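Local coordinates for citryl-spermidine/3,4-dihydroxybenzoyl-citryl-spermidine:spermidine ligase (Bacillus anthracis, PDB 3TO3), which catalyses the ATP-dependent condensation of spermidine with citryl-spermidine intermediates, a step in the biosynthesis of the siderophore petrobactin, at residues 164-173 against 302-310; 276-286 against 289-300. One frame throughout, in Å; residues are numbered along the deposited sequence.

Contact 1: 164-173 against 302-310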
loop_
_atom_site.group_PDB
_atom_site.type_symbol
_atom_site.label_atom_id
_atom_site.label_comp_id
_atom_site.label_asym_id
_atom_site.label_seq_id
_atom_site.Cartn_x
_atom_site.Cartn_y
_atom_site.Cartn_z
ATOM N N HIS B 164 -10.891 -17.027 -11.161
ATOM C CA HIS B 164 -9.735 -16.283 -10.639
ATOM C C HIS B 164 -9.360 -16.774 -9.256
ATOM O O HIS B 164 -10.161 -16.683 -8.338
ATOM C CB HIS B 164 -9.996 -14.766 -10.562
ATOM C CG HIS B 164 -10.112 -14.105 -11.894
ATOM N ND1 HIS B 164 -9.059 -14.032 -12.780
ATOM C CD2 HIS B 164 -11.149 -13.456 -12.481
ATOM C CE1 HIS B 164 -9.446 -13.375 -13.861
ATOM N NE2 HIS B 164 -10.705 -13.007 -13.702
ATOM N N PRO B 165 -8.127 -17.285 -9.102
ATOM C CA PRO B 165 -7.761 -17.794 -7.775
ATOM C C PRO B 165 -7.734 -16.716 -6.680
ATOM O O PRO B 165 -8.078 -17.041 -5.533
ATOM C CB PRO B 165 -6.408 -18.477 -8.004
ATOM C CG PRO B 165 -5.951 -18.011 -9.369
ATOM C CD PRO B 165 -7.169 -17.698 -10.143
ATOM N N SER B 166 -7.388 -15.465 -6.967
ATOM C CA SER B 166 -7.719 -14.518 -5.917
ATOM C C SER B 166 -8.942 -13.656 -6.311
ATOM O O SER B 166 -8.808 -12.600 -6.949
ATOM C CB SER B 166 -6.500 -13.627 -5.658
ATOM O OG SER B 166 -6.120 -12.978 -6.848
ATOM N N TYR B 167 -10.101 -14.055 -5.793
ATOM C CA TYR B 167 -11.384 -13.439 -6.114
ATOM C C TYR B 167 -11.870 -12.408 -5.100
ATOM O O TYR B 167 -12.892 -11.759 -5.301
ATOM C CB TYR B 167 -12.435 -14.570 -6.226
ATOM C CG TYR B 167 -12.408 -15.604 -5.084
ATOM C CD1 TYR B 167 -13.066 -15.360 -3.881
ATOM C CD2 TYR B 167 -11.697 -16.792 -5.196
ATOM C CE1 TYR B 167 -13.046 -16.281 -2.832
ATOM C CE2 TYR B 167 -11.671 -17.727 -4.148
ATOM C CZ TYR B 167 -12.356 -17.457 -2.970
ATOM O OH TYR B 167 -12.343 -18.344 -1.920
ATOM N N LYS B 168 -11.234 -12.436 -3.940
ATOM C CA LYS B 168 -11.354 -11.513 -2.801
ATOM C C LYS B 168 -10.261 -10.512 -2.351
ATOM O O LYS B 168 -10.285 -10.098 -1.190
ATOM C CB LYS B 168 -12.116 -12.146 -1.633
ATOM C CG LYS B 168 -13.322 -11.306 -1.216
ATOM C CD LYS B 168 -14.261 -12.128 -0.345
ATOM C CE LYS B 168 -15.457 -12.609 -1.149
ATOM N NZ LYS B 168 -16.378 -13.390 -0.311
ATOM N N ALA B 169 -9.199 -10.318 -3.116
ATOM C CA ALA B 169 -7.997 -9.672 -2.566
ATOM C C ALA B 169 -8.264 -8.403 -1.765
ATOM O O ALA B 169 -7.792 -8.276 -0.615
ATOM C CB ALA B 169 -6.996 -9.389 -3.659
ATOM N N ARG B 170 -9.012 -7.489 -2.366
ATOM C CA ARG B 170 -9.304 -6.190 -1.757
ATOM C C ARG B 170 -8.076 -5.507 -1.154
ATOM O O ARG B 170 -8.115 -5.100 0.013
ATOM C CB ARG B 170 -10.377 -6.322 -0.676
ATOM C CG ARG B 170 -11.786 -6.430 -1.209
ATOM C CD ARG B 170 -12.761 -6.950 -0.155
ATOM N NE ARG B 170 -13.929 -7.531 -0.796
ATOM C CZ ARG B 170 -15.005 -7.988 -0.161
ATOM N NH1 ARG B 170 -15.077 -7.951 1.163
ATOM N NH2 ARG B 170 -16.003 -8.511 -0.865
ATOM N N ILE B 171 -6.986 -5.399 -1.916
ATOM C CA ILE B 171 -5.770 -4.719 -1.419
ATOM C C ILE B 171 -6.067 -3.225 -1.116
ATOM O O ILE B 171 -6.554 -2.458 -1.969
ATOM C CB ILE B 171 -4.585 -4.857 -2.414
ATOM C CG1 ILE B 171 -4.528 -6.280 -3.004
ATOM C CG2 ILE B 171 -3.212 -4.420 -1.768
ATOM C CD1 ILE B 171 -4.257 -7.382 -2.022
ATOM N N GLY B 172 -5.737 -2.815 0.103
ATOM C CA GLY B 172 -6.186 -1.547 0.667
ATOM C C GLY B 172 -7.207 -1.627 1.800
ATOM O O GLY B 172 -7.261 -0.681 2.593
ATOM N N PHE B 173 -7.942 -2.745 1.951
ATOM C CA PHE B 173 -8.815 -2.954 3.131
ATOM C C PHE B 173 -8.112 -3.828 4.153
ATOM O O PHE B 173 -7.709 -4.963 3.839
ATOM C CB PHE B 173 -10.150 -3.667 2.789
ATOM C CG PHE B 173 -11.197 -2.794 2.110
ATOM C CD1 PHE B 173 -10.981 -1.452 1.861
ATOM C CD2 PHE B 173 -12.417 -3.345 1.707
ATOM C CE1 PHE B 173 -11.980 -0.646 1.224
ATOM C CE2 PHE B 173 -13.396 -2.565 1.078
ATOM C CZ PHE B 173 -13.174 -1.210 0.832
ATOM N N LEU B 302 -12.868 3.834 -6.681
ATOM C CA LEU B 302 -12.369 3.277 -5.433
ATOM C C LEU B 302 -10.935 2.850 -5.608
ATOM O O LEU B 302 -10.647 2.007 -6.452
ATOM C CB LEU B 302 -13.246 2.110 -5.042
ATOM C CG LEU B 302 -13.211 1.599 -3.615
ATOM C CD1 LEU B 302 -13.643 2.677 -2.600
ATOM C CD2 LEU B 302 -14.095 0.337 -3.552
ATOM N N ASN B 303 -10.000 3.344 -4.809
ATOM C CA ASN B 303 -8.684 2.882 -5.146
ATOM C C ASN B 303 -8.325 1.723 -4.230
ATOM O O ASN B 303 -7.557 1.864 -3.291
ATOM C CB ASN B 303 -7.712 4.037 -4.845
ATOM C CG ASN B 303 -7.432 4.917 -6.064
ATOM O OD1 ASN B 303 -8.303 5.672 -6.539
ATOM N ND2 ASN B 303 -6.208 4.837 -6.564
ATOM N N ILE B 304 -8.602 0.535 -4.735
ATOM C CA ILE B 304 -8.334 -0.717 -4.051
ATOM C C ILE B 304 -8.169 -1.695 -5.193
ATOM O O ILE B 304 -8.660 -1.481 -6.322
ATOM C CB ILE B 304 -9.469 -1.260 -3.073
ATOM C CG1 ILE B 304 -10.709 -1.705 -3.841
ATOM C CG2 ILE B 304 -9.815 -0.309 -1.928
ATOM C CD1 ILE B 304 -11.715 -2.439 -2.968
ATOM N N LEU B 305 -7.464 -2.768 -4.901
ATOM C CA LEU B 305 -7.180 -3.735 -5.918
ATOM C C LEU B 305 -7.932 -5.025 -5.623
ATOM O O LEU B 305 -7.715 -5.688 -4.598
ATOM C CB LEU B 305 -5.683 -3.963 -5.990
ATOM C CG LEU B 305 -5.200 -4.643 -7.253
ATOM C CD1 LEU B 305 -4.280 -3.677 -8.018
ATOM C CD2 LEU B 305 -4.502 -5.963 -6.878
ATOM N N ASN B 306 -8.833 -5.350 -6.539
ATOM C CA ASN B 306 -9.586 -6.587 -6.519
ATOM C C ASN B 306 -9.389 -7.301 -7.831
ATOM O O ASN B 306 -9.693 -6.740 -8.890
ATOM C CB ASN B 306 -11.060 -6.282 -6.355
ATOM C CG ASN B 306 -11.620 -6.895 -5.133
ATOM O OD1 ASN B 306 -10.999 -7.772 -4.540
ATOM N ND2 ASN B 306 -12.802 -6.444 -4.731
ATOM N N THR B 307 -8.893 -8.531 -7.766
ATOM C CA THR B 307 -8.605 -9.308 -8.970
ATOM C C THR B 307 -7.482 -8.674 -9.805
ATOM O O THR B 307 -7.452 -8.793 -11.031
ATOM C CB THR B 307 -9.890 -9.578 -9.821
ATOM O OG1 THR B 307 -9.746 -10.812 -10.533
ATOM C CG2 THR B 307 -10.181 -8.442 -10.816
ATOM N N SER B 308 -6.564 -8.003 -9.112
ATOM C CA SER B 308 -5.319 -7.501 -9.708
ATOM C C SER B 308 -5.386 -6.133 -10.415
ATOM O O SER B 308 -4.353 -5.616 -10.859
ATOM C CB SER B 308 -4.681 -8.565 -10.614
ATOM O OG SER B 308 -4.523 -9.794 -9.917
ATOM N N THR B 309 -6.579 -5.547 -10.510
ATOM C CA THR B 309 -6.740 -4.229 -11.133
ATOM C C THR B 309 -7.304 -3.168 -10.184
ATOM O O THR B 309 -8.188 -3.463 -9.376
ATOM C CB THR B 309 -7.701 -4.300 -12.315
ATOM O OG1 THR B 309 -7.867 -5.671 -12.715
ATOM C CG2 THR B 309 -7.184 -3.444 -13.469
ATOM N N LEU B 310 -6.806 -1.934 -10.305
ATOM C CA LEU B 310 -7.396 -0.777 -9.616
ATOM C C LEU B 310 -8.846 -0.452 -10.056
ATOM O O LEU B 310 -9.156 -0.415 -11.246
ATOM C CB LEU B 310 -6.526 0.475 -9.774
ATOM C CG LEU B 310 -5.513 0.796 -8.679
ATOM C CD1 LEU B 310 -5.118 2.256 -8.782
ATOM C CD2 LEU B 310 -6.067 0.502 -7.286
HETATM O O HOH W 1 -14.674 -8.774 -3.905
#
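The backbone carbonyl of L305 takes the shortest bond of this contact, from I171 N to L305 O at 2.8 Å, bent to 146° at the hydrogen. I171 O in turn accepts L305 N, on a lone pair in the carbonyl plane, at 3.1 Å, and I304 CA leans on the same oxygen. The two bonds make I171 and L305 a single antiparallel hydrogen-bonded pair. R170 also faces L305, with a left-handed backbone, which gives a G1 beta bulge; R170 N donates instead to N306 OD1 at 3.0 Å, coming from well above the carbonyl plane of that amide. These two side chains run alongside each other, with R170 CG 3.7 Å from N306 ND2 and the guanidinium and amide planes 66° apart. One water links R170 NH2 and N306 ND2 weakly, while N178 and E184 hold R170 NH1.

On the other side of the pairing, I171 and L305 lie side by side, CB to CB at 3.8 Å. Back on the N306 side, I304 CG2 meets F173 CE1, also at 3.8 Å, and I304 CD1 sits over a face of that ring near its rim. Farther along, T307 OG1, anti to the backbone N (chi1 -151°), reaches over one face of the H164 imidazole, 3.6 Å from CD2; the contact buries this hydroxyl without a polar partner in the model, though T307 is poorly ordered. Loop 164-173 thus edges strand 297-306 where the type I' turn N306-T309 leads into strand 309-311, with helices 18-37 and 115-138 packed on P165 and helix 248-258 on L302 and I304.

Contact 2: 276-286 against 289-300; sequences DDYCAQQSMRT and NVTNPKRPYVKV. With ATP (adenosine-5'-triphosphate), chain E.
Segments 276-286 and 289-300 run antiparallel at two places, Y278 beside N289 and T286 beside K299, both non-hydrogen-bonded pairs, flanked by the backbone bonds from V290 N to D277 O and from V300 N to R285 O. At the first pair D276 OD2 gathers the polar groups: N289 ND2 reaches its anti side at 2.9 Å in a nearly straight bond (175°), and R295 NH1 makes a salt bridge at 2.8 Å whose hydrogen bond is weak. R295 bends at chi2 and chi3, which brings its guanidinium over N289 ND2; its NE pairs with E218. With CG anti to the backbone N (chi1 -175°), N289 extends across one face of the Y278 ring, its CA making an off-centre CH-pi contact. A water joins Y278 OH, N289 ND2 and P296 O. N289 OD1 also accepts from N292 N, an Asx motif, and T291 OG1 receives D277 N at 3.0 Å.

The Y278-N289 pair joins strand 278-280 to 286-289 and the T286-K299 pair joins 286-289 to 297-306, a beta meander at the ATP site of this IucA/IucC synthetase. Between the pairs, V298 CG2 touches Y278 CE1 at 3.6 Å, and the Q281 amide lies over a face of the Y297 ring, their planes 29° apart. At the nucleotide end R285 follows the type I turn Q281-M284 and stretches from CG to NE; its NE donates to ATP O1B at 2.9 Å and its NH2 to O2B at 3.1 Å. S283 OG donates to that same O1B. K299, fully extended, lays CE over one guanidinium face and brings NZ to O2B, though the place of NZ is less certain; the two cations share the beta-phosphate while D459 pairs with NZ.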
loop_
_atom_site.group_PDB
_atom_site.type_symbol
_atom_site.label_atom_id
_atom_site.label_comp_id
_atom_site.label_asym_id
_atom_site.label_seq_id
_atom_site.Cartn_x
_atom_site.Cartn_y
_atom_site.Cartn_z
ATOM N N ASP B 276 -29.808 10.052 1.485
ATOM C CA ASP B 276 -30.114 8.627 1.383
ATOM C C ASP B 276 -28.946 7.723 1.816
ATOM O O ASP B 276 -27.767 8.106 1.749
ATOM C CB ASP B 276 -30.584 8.272 -0.046
ATOM C CG ASP B 276 -31.904 8.987 -0.433
ATOM O OD1 ASP B 276 -32.567 9.579 0.453
ATOM O OD2 ASP B 276 -32.290 8.944 -1.623
ATOM N N ASP B 277 -29.300 6.524 2.248
ATOM C CA ASP B 277 -28.343 5.474 2.551
ATOM C C ASP B 277 -28.109 4.607 1.310
ATOM O O ASP B 277 -29.012 4.373 0.512
ATOM C CB ASP B 277 -28.879 4.598 3.679
ATOM C CG ASP B 277 -28.845 5.297 5.016
ATOM O OD1 ASP B 277 -27.907 6.077 5.255
ATOM O OD2 ASP B 277 -29.761 5.085 5.827
ATOM N N TYR B 278 -26.884 4.146 1.151
ATOM C CA TYR B 278 -26.550 3.291 0.041
ATOM C C TYR B 278 -25.961 2.004 0.566
ATOM O O TYR B 278 -25.549 1.890 1.728
ATOM C CB TYR B 278 -25.579 3.978 -0.927
ATOM C CG TYR B 278 -26.224 5.069 -1.757
ATOM C CD1 TYR B 278 -26.555 4.851 -3.081
ATOM C CD2 TYR B 278 -26.518 6.320 -1.202
ATOM C CE1 TYR B 278 -27.156 5.842 -3.840
ATOM C CE2 TYR B 278 -27.110 7.318 -1.951
ATOM C CZ TYR B 278 -27.434 7.067 -3.270
ATOM O OH TYR B 278 -28.027 8.046 -4.028
ATOM N N CYS B 279 -25.932 1.019 -0.302
ATOM C CA CYS B 279 -25.414 -0.267 0.076
ATOM C C CYS B 279 -24.671 -0.844 -1.132
ATOM O O CYS B 279 -25.158 -0.743 -2.255
ATOM C CB CYS B 279 -26.603 -1.128 0.450
ATOM S SG CYS B 279 -26.162 -2.720 0.988
ATOM N N ALA B 280 -23.491 -1.414 -0.923
ATOM C CA ALA B 280 -22.690 -1.930 -2.041
ATOM C C ALA B 280 -23.311 -3.150 -2.669
ATOM O O ALA B 280 -23.945 -3.926 -1.974
ATOM C CB ALA B 280 -21.251 -2.281 -1.593
ATOM N N GLN B 281 -23.101 -3.310 -3.978
ATOM C CA GLN B 281 -23.357 -4.564 -4.702
ATOM C C GLN B 281 -22.097 -5.454 -4.765
ATOM O O GLN B 281 -21.096 -5.160 -4.121
ATOM C CB GLN B 281 -23.829 -4.252 -6.113
ATOM C CG GLN B 281 -25.028 -3.331 -6.132
ATOM C CD GLN B 281 -25.636 -3.174 -7.525
ATOM O OE1 GLN B 281 -24.982 -2.674 -8.446
ATOM N NE2 GLN B 281 -26.898 -3.599 -7.679
ATOM N N GLN B 282 -22.141 -6.529 -5.546
ATOM C CA GLN B 282 -20.993 -7.420 -5.696
ATOM C C GLN B 282 -19.744 -6.685 -6.119
ATOM O O GLN B 282 -18.644 -7.131 -5.828
ATOM C CB GLN B 282 -21.273 -8.486 -6.749
ATOM C CG GLN B 282 -22.112 -9.664 -6.266
ATOM C CD GLN B 282 -22.368 -10.678 -7.374
ATOM O OE1 GLN B 282 -21.811 -11.773 -7.351
ATOM N NE2 GLN B 282 -23.202 -10.304 -8.364
ATOM N N SER B 283 -19.916 -5.568 -6.821
ATOM C CA SER B 283 -18.800 -4.796 -7.375
ATOM C C SER B 283 -18.121 -3.931 -6.322
ATOM O O SER B 283 -16.935 -3.597 -6.433
ATOM C CB SER B 283 -19.262 -3.976 -8.605
ATOM O OG SER B 283 -19.163 -2.563 -8.449
HETATM N N MSE B 284 -18.902 -3.540 -5.327
HETATM C CA MSE B 284 -18.464 -2.724 -4.186
HETATM C C MSE B 284 -18.187 -1.237 -4.440
HETATM O O MSE B 284 -18.333 -0.440 -3.523
HETATM C CB MSE B 284 -17.232 -3.313 -3.559
HETATM C CG MSE B 284 -17.572 -4.508 -2.706
HETATM SE SE MSE B 284 -16.026 -5.039 -1.743
HETATM C CE MSE B 284 -15.718 -3.367 -0.783
ATOM N N ARG B 285 -17.922 -0.839 -5.678
ATOM C CA ARG B 285 -17.843 0.585 -5.992
ATOM C C ARG B 285 -19.167 1.013 -6.620
ATOM O O ARG B 285 -19.377 2.169 -6.943
ATOM C CB ARG B 285 -16.633 0.912 -6.874
ATOM C CG ARG B 285 -16.571 0.067 -8.103
ATOM C CD ARG B 285 -15.586 0.604 -9.103
ATOM N NE ARG B 285 -15.522 -0.264 -10.270
ATOM C CZ ARG B 285 -14.827 0.001 -11.367
ATOM N NH1 ARG B 285 -14.137 1.127 -11.449
ATOM N NH2 ARG B 285 -14.822 -0.862 -12.382
ATOM N N THR B 286 -20.058 0.054 -6.793
ATOM C CA THR B 286 -21.388 0.339 -7.309
ATOM C C THR B 286 -22.390 0.238 -6.186
ATOM O O THR B 286 -22.529 -0.794 -5.588
ATOM C CB THR B 286 -21.799 -0.669 -8.373
ATOM O OG1 THR B 286 -20.817 -0.671 -9.420
ATOM C CG2 THR B 286 -23.185 -0.293 -8.939
ATOM N N ASN B 289 -29.318 2.626 -3.942
ATOM C CA ASN B 289 -29.926 3.499 -2.981
ATOM C C ASN B 289 -30.882 2.634 -2.162
ATOM O O ASN B 289 -31.814 2.043 -2.702
ATOM C CB ASN B 289 -30.650 4.596 -3.758
ATOM C CG ASN B 289 -31.240 5.646 -2.872
ATOM O OD1 ASN B 289 -31.847 5.333 -1.860
ATOM N ND2 ASN B 289 -31.075 6.909 -3.252
ATOM N N VAL B 290 -30.627 2.522 -0.863
ATOM C CA VAL B 290 -31.413 1.629 -0.004
ATOM C C VAL B 290 -32.734 2.280 0.398
ATOM O O VAL B 290 -33.756 1.620 0.570
ATOM C CB VAL B 290 -30.670 1.283 1.298
ATOM C CG1 VAL B 290 -31.525 0.402 2.151
ATOM C CG2 VAL B 290 -29.385 0.585 1.008
ATOM N N THR B 291 -32.672 3.588 0.575
ATOM C CA THR B 291 -33.779 4.394 1.030
ATOM C C THR B 291 -34.829 4.510 -0.066
ATOM O O THR B 291 -36.024 4.513 0.214
ATOM C CB THR B 291 -33.279 5.806 1.372
ATOM O OG1 THR B 291 -32.210 5.723 2.334
ATOM C CG2 THR B 291 -34.410 6.658 1.925
ATOM N N ASN B 292 -34.379 4.613 -1.312
ATOM C CA ASN B 292 -35.289 4.769 -2.446
ATOM C C ASN B 292 -34.882 3.878 -3.632
ATOM O O ASN B 292 -34.180 4.316 -4.544
ATOM C CB ASN B 292 -35.378 6.244 -2.877
ATOM C CG ASN B 292 -35.964 7.151 -1.789
ATOM O OD1 ASN B 292 -35.268 8.007 -1.237
ATOM N ND2 ASN B 292 -37.245 6.980 -1.495
ATOM N N PRO B 293 -35.326 2.619 -3.616
ATOM C CA PRO B 293 -34.858 1.592 -4.561
ATOM C C PRO B 293 -35.052 1.938 -6.036
ATOM O O PRO B 293 -34.338 1.389 -6.875
ATOM C CB PRO B 293 -35.675 0.365 -4.179
ATOM C CG PRO B 293 -36.028 0.598 -2.713
ATOM C CD PRO B 293 -36.249 2.076 -2.604
ATOM N N LYS B 294 -35.966 2.842 -6.368
ATOM C CA LYS B 294 -36.134 3.206 -7.783
ATOM C C LYS B 294 -35.058 4.193 -8.254
ATOM O O LYS B 294 -34.810 4.346 -9.447
ATOM C CB LYS B 294 -37.523 3.784 -8.057
ATOM C CG LYS B 294 -38.682 2.908 -7.584
ATOM C CD LYS B 294 -38.839 1.666 -8.439
ATOM C CE LYS B 294 -40.292 1.151 -8.412
ATOM N NZ LYS B 294 -41.236 1.942 -9.268
ATOM N N ARG B 295 -34.431 4.871 -7.312
ATOM C CA ARG B 295 -33.373 5.796 -7.653
ATOM C C ARG B 295 -32.187 5.053 -8.267
ATOM O O ARG B 295 -32.007 3.858 -8.049
ATOM C CB ARG B 295 -32.977 6.563 -6.409
ATOM C CG ARG B 295 -34.136 7.451 -5.923
ATOM C CD ARG B 295 -34.033 8.832 -6.543
ATOM N NE ARG B 295 -32.780 9.432 -6.120
ATOM C CZ ARG B 295 -32.553 9.836 -4.874
ATOM N NH1 ARG B 295 -33.529 9.728 -3.983
ATOM N NH2 ARG B 295 -31.366 10.351 -4.525
ATOM N N PRO B 296 -31.407 5.749 -9.083
ATOM C CA PRO B 296 -30.282 5.139 -9.798
ATOM C C PRO B 296 -29.148 4.691 -8.862
ATOM O O PRO B 296 -28.985 5.218 -7.763
ATOM C CB PRO B 296 -29.776 6.288 -10.692
ATOM C CG PRO B 296 -30.181 7.561 -9.938
ATOM C CD PRO B 296 -31.532 7.198 -9.337
ATOM N N TYR B 297 -28.386 3.705 -9.323
ATOM C CA TYR B 297 -27.146 3.296 -8.696
ATOM C C TYR B 297 -26.073 4.334 -8.979
ATOM O O TYR B 297 -26.161 5.107 -9.942
ATOM C CB TYR B 297 -26.639 1.960 -9.266
ATOM C CG TYR B 297 -27.647 0.830 -9.351
ATOM C CD1 TYR B 297 -27.998 0.090 -8.227
ATOM C CD2 TYR B 297 -28.222 0.488 -10.582
ATOM C CE1 TYR B 297 -28.933 -0.971 -8.319
ATOM C CE2 TYR B 297 -29.131 -0.540 -10.694
ATOM C CZ TYR B 297 -29.492 -1.274 -9.563
ATOM O OH TYR B 297 -30.408 -2.300 -9.720
ATOM N N VAL B 298 -25.046 4.308 -8.141
ATOM C CA VAL B 298 -23.887 5.155 -8.265
ATOM C C VAL B 298 -22.678 4.240 -8.395
ATOM O O VAL B 298 -22.463 3.329 -7.561
ATOM C CB VAL B 298 -23.779 6.041 -7.025
ATOM C CG1 VAL B 298 -22.891 7.150 -7.279
ATOM C CG2 VAL B 298 -25.125 6.625 -6.741
ATOM N N LYS B 299 -21.920 4.434 -9.464
ATOM C CA LYS B 299 -20.670 3.718 -9.634
ATOM C C LYS B 299 -19.560 4.730 -9.452
ATOM O O LYS B 299 -19.456 5.701 -10.231
ATOM C CB LYS B 299 -20.588 3.029 -11.000
ATOM C CG LYS B 299 -19.296 2.258 -11.260
ATOM C CD LYS B 299 -19.379 1.449 -12.556
ATOM C CE LYS B 299 -18.299 0.382 -12.616
ATOM N NZ LYS B 299 -18.311 -0.349 -13.928
ATOM N N VAL B 300 -18.749 4.528 -8.414
ATOM C CA VAL B 300 -17.793 5.556 -8.026
ATOM C C VAL B 300 -16.375 5.034 -7.963
ATOM O O VAL B 300 -16.156 3.830 -7.882
ATOM C CB VAL B 300 -18.170 6.203 -6.687
ATOM C CG1 VAL B 300 -19.471 6.944 -6.822
ATOM C CG2 VAL B 300 -18.305 5.129 -5.591
HETATM P PB ATP E . -17.824 -3.246 -11.919
HETATM O O1B ATP E . -17.593 -2.280 -10.785
HETATM O O2B ATP E . -17.080 -2.776 -13.141
HETATM O O3B ATP E . -19.367 -3.364 -12.204
HETATM P PA ATP E . -15.860 -4.981 -11.197
HETATM O O1A ATP E . -15.203 -3.714 -10.686
HETATM O O2A ATP E . -15.165 -5.548 -12.430
HETATM O O3A ATP E . -17.346 -4.687 -11.547
HETATM O "O5'" ATP E . -15.806 -6.031 -10.030
HETATM C "C5'" ATP E . -16.782 -6.995 -9.899
HETATM C "C4'" ATP E . -16.467 -8.119 -9.083
HETATM O "O4'" ATP E . -17.362 -9.235 -9.413
HETATM C "C3'" ATP E . -15.094 -8.598 -9.362
HETATM O "O3'" ATP E . -14.337 -8.552 -8.214
HETATM C "C2'" ATP E . -15.264 -9.985 -9.832
HETATM O "O2'" ATP E . -14.247 -10.780 -9.388
HETATM C "C1'" ATP E . -16.569 -10.367 -9.223
HETATM N N9 ATP E . -17.179 -11.558 -9.751
HETATM C C8 ATP E . -17.623 -12.576 -8.993
HETATM N N7 ATP E . -18.131 -13.507 -9.812
HETATM C C5 ATP E . -18.023 -13.086 -11.092
HETATM C C6 ATP E . -18.389 -13.648 -12.323
HETATM N N6 ATP E . -19.014 -14.942 -12.352
HETATM N N1 ATP E . -18.142 -12.960 -13.461
HETATM C C2 ATP E . -17.551 -11.747 -13.413
HETATM N N3 ATP E . -17.185 -11.180 -12.242
HETATM C C4 ATP E . -17.407 -11.823 -11.065
HETATM O O HOH W 2 -33.795 11.491 -1.006
HETATM O O HOH W 3 -29.462 7.176 -6.018
#

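Overall arrangement
Contact 1 and contact 2 have centres about 20 Å apart and share strand 297-306, whose beginning serves contact 2 and whose end serves contact 1. Along the chain, 164-173 comes first and 302-310 last, so both segments of contact 2 fall between them. The two meet where selenomethionine M284 packs on F173 and R170, and where L302 touches R285. All four segments belong to the part of the chain that makes this enzyme an IucA/IucC synthetase, and both contacts reach one mixed sheet. Contact 2 supplies phosphate-binding residues, while contact 1 places loop 164-173 beside the same strand, with N306 about 4 Å from ATP by nearest atoms.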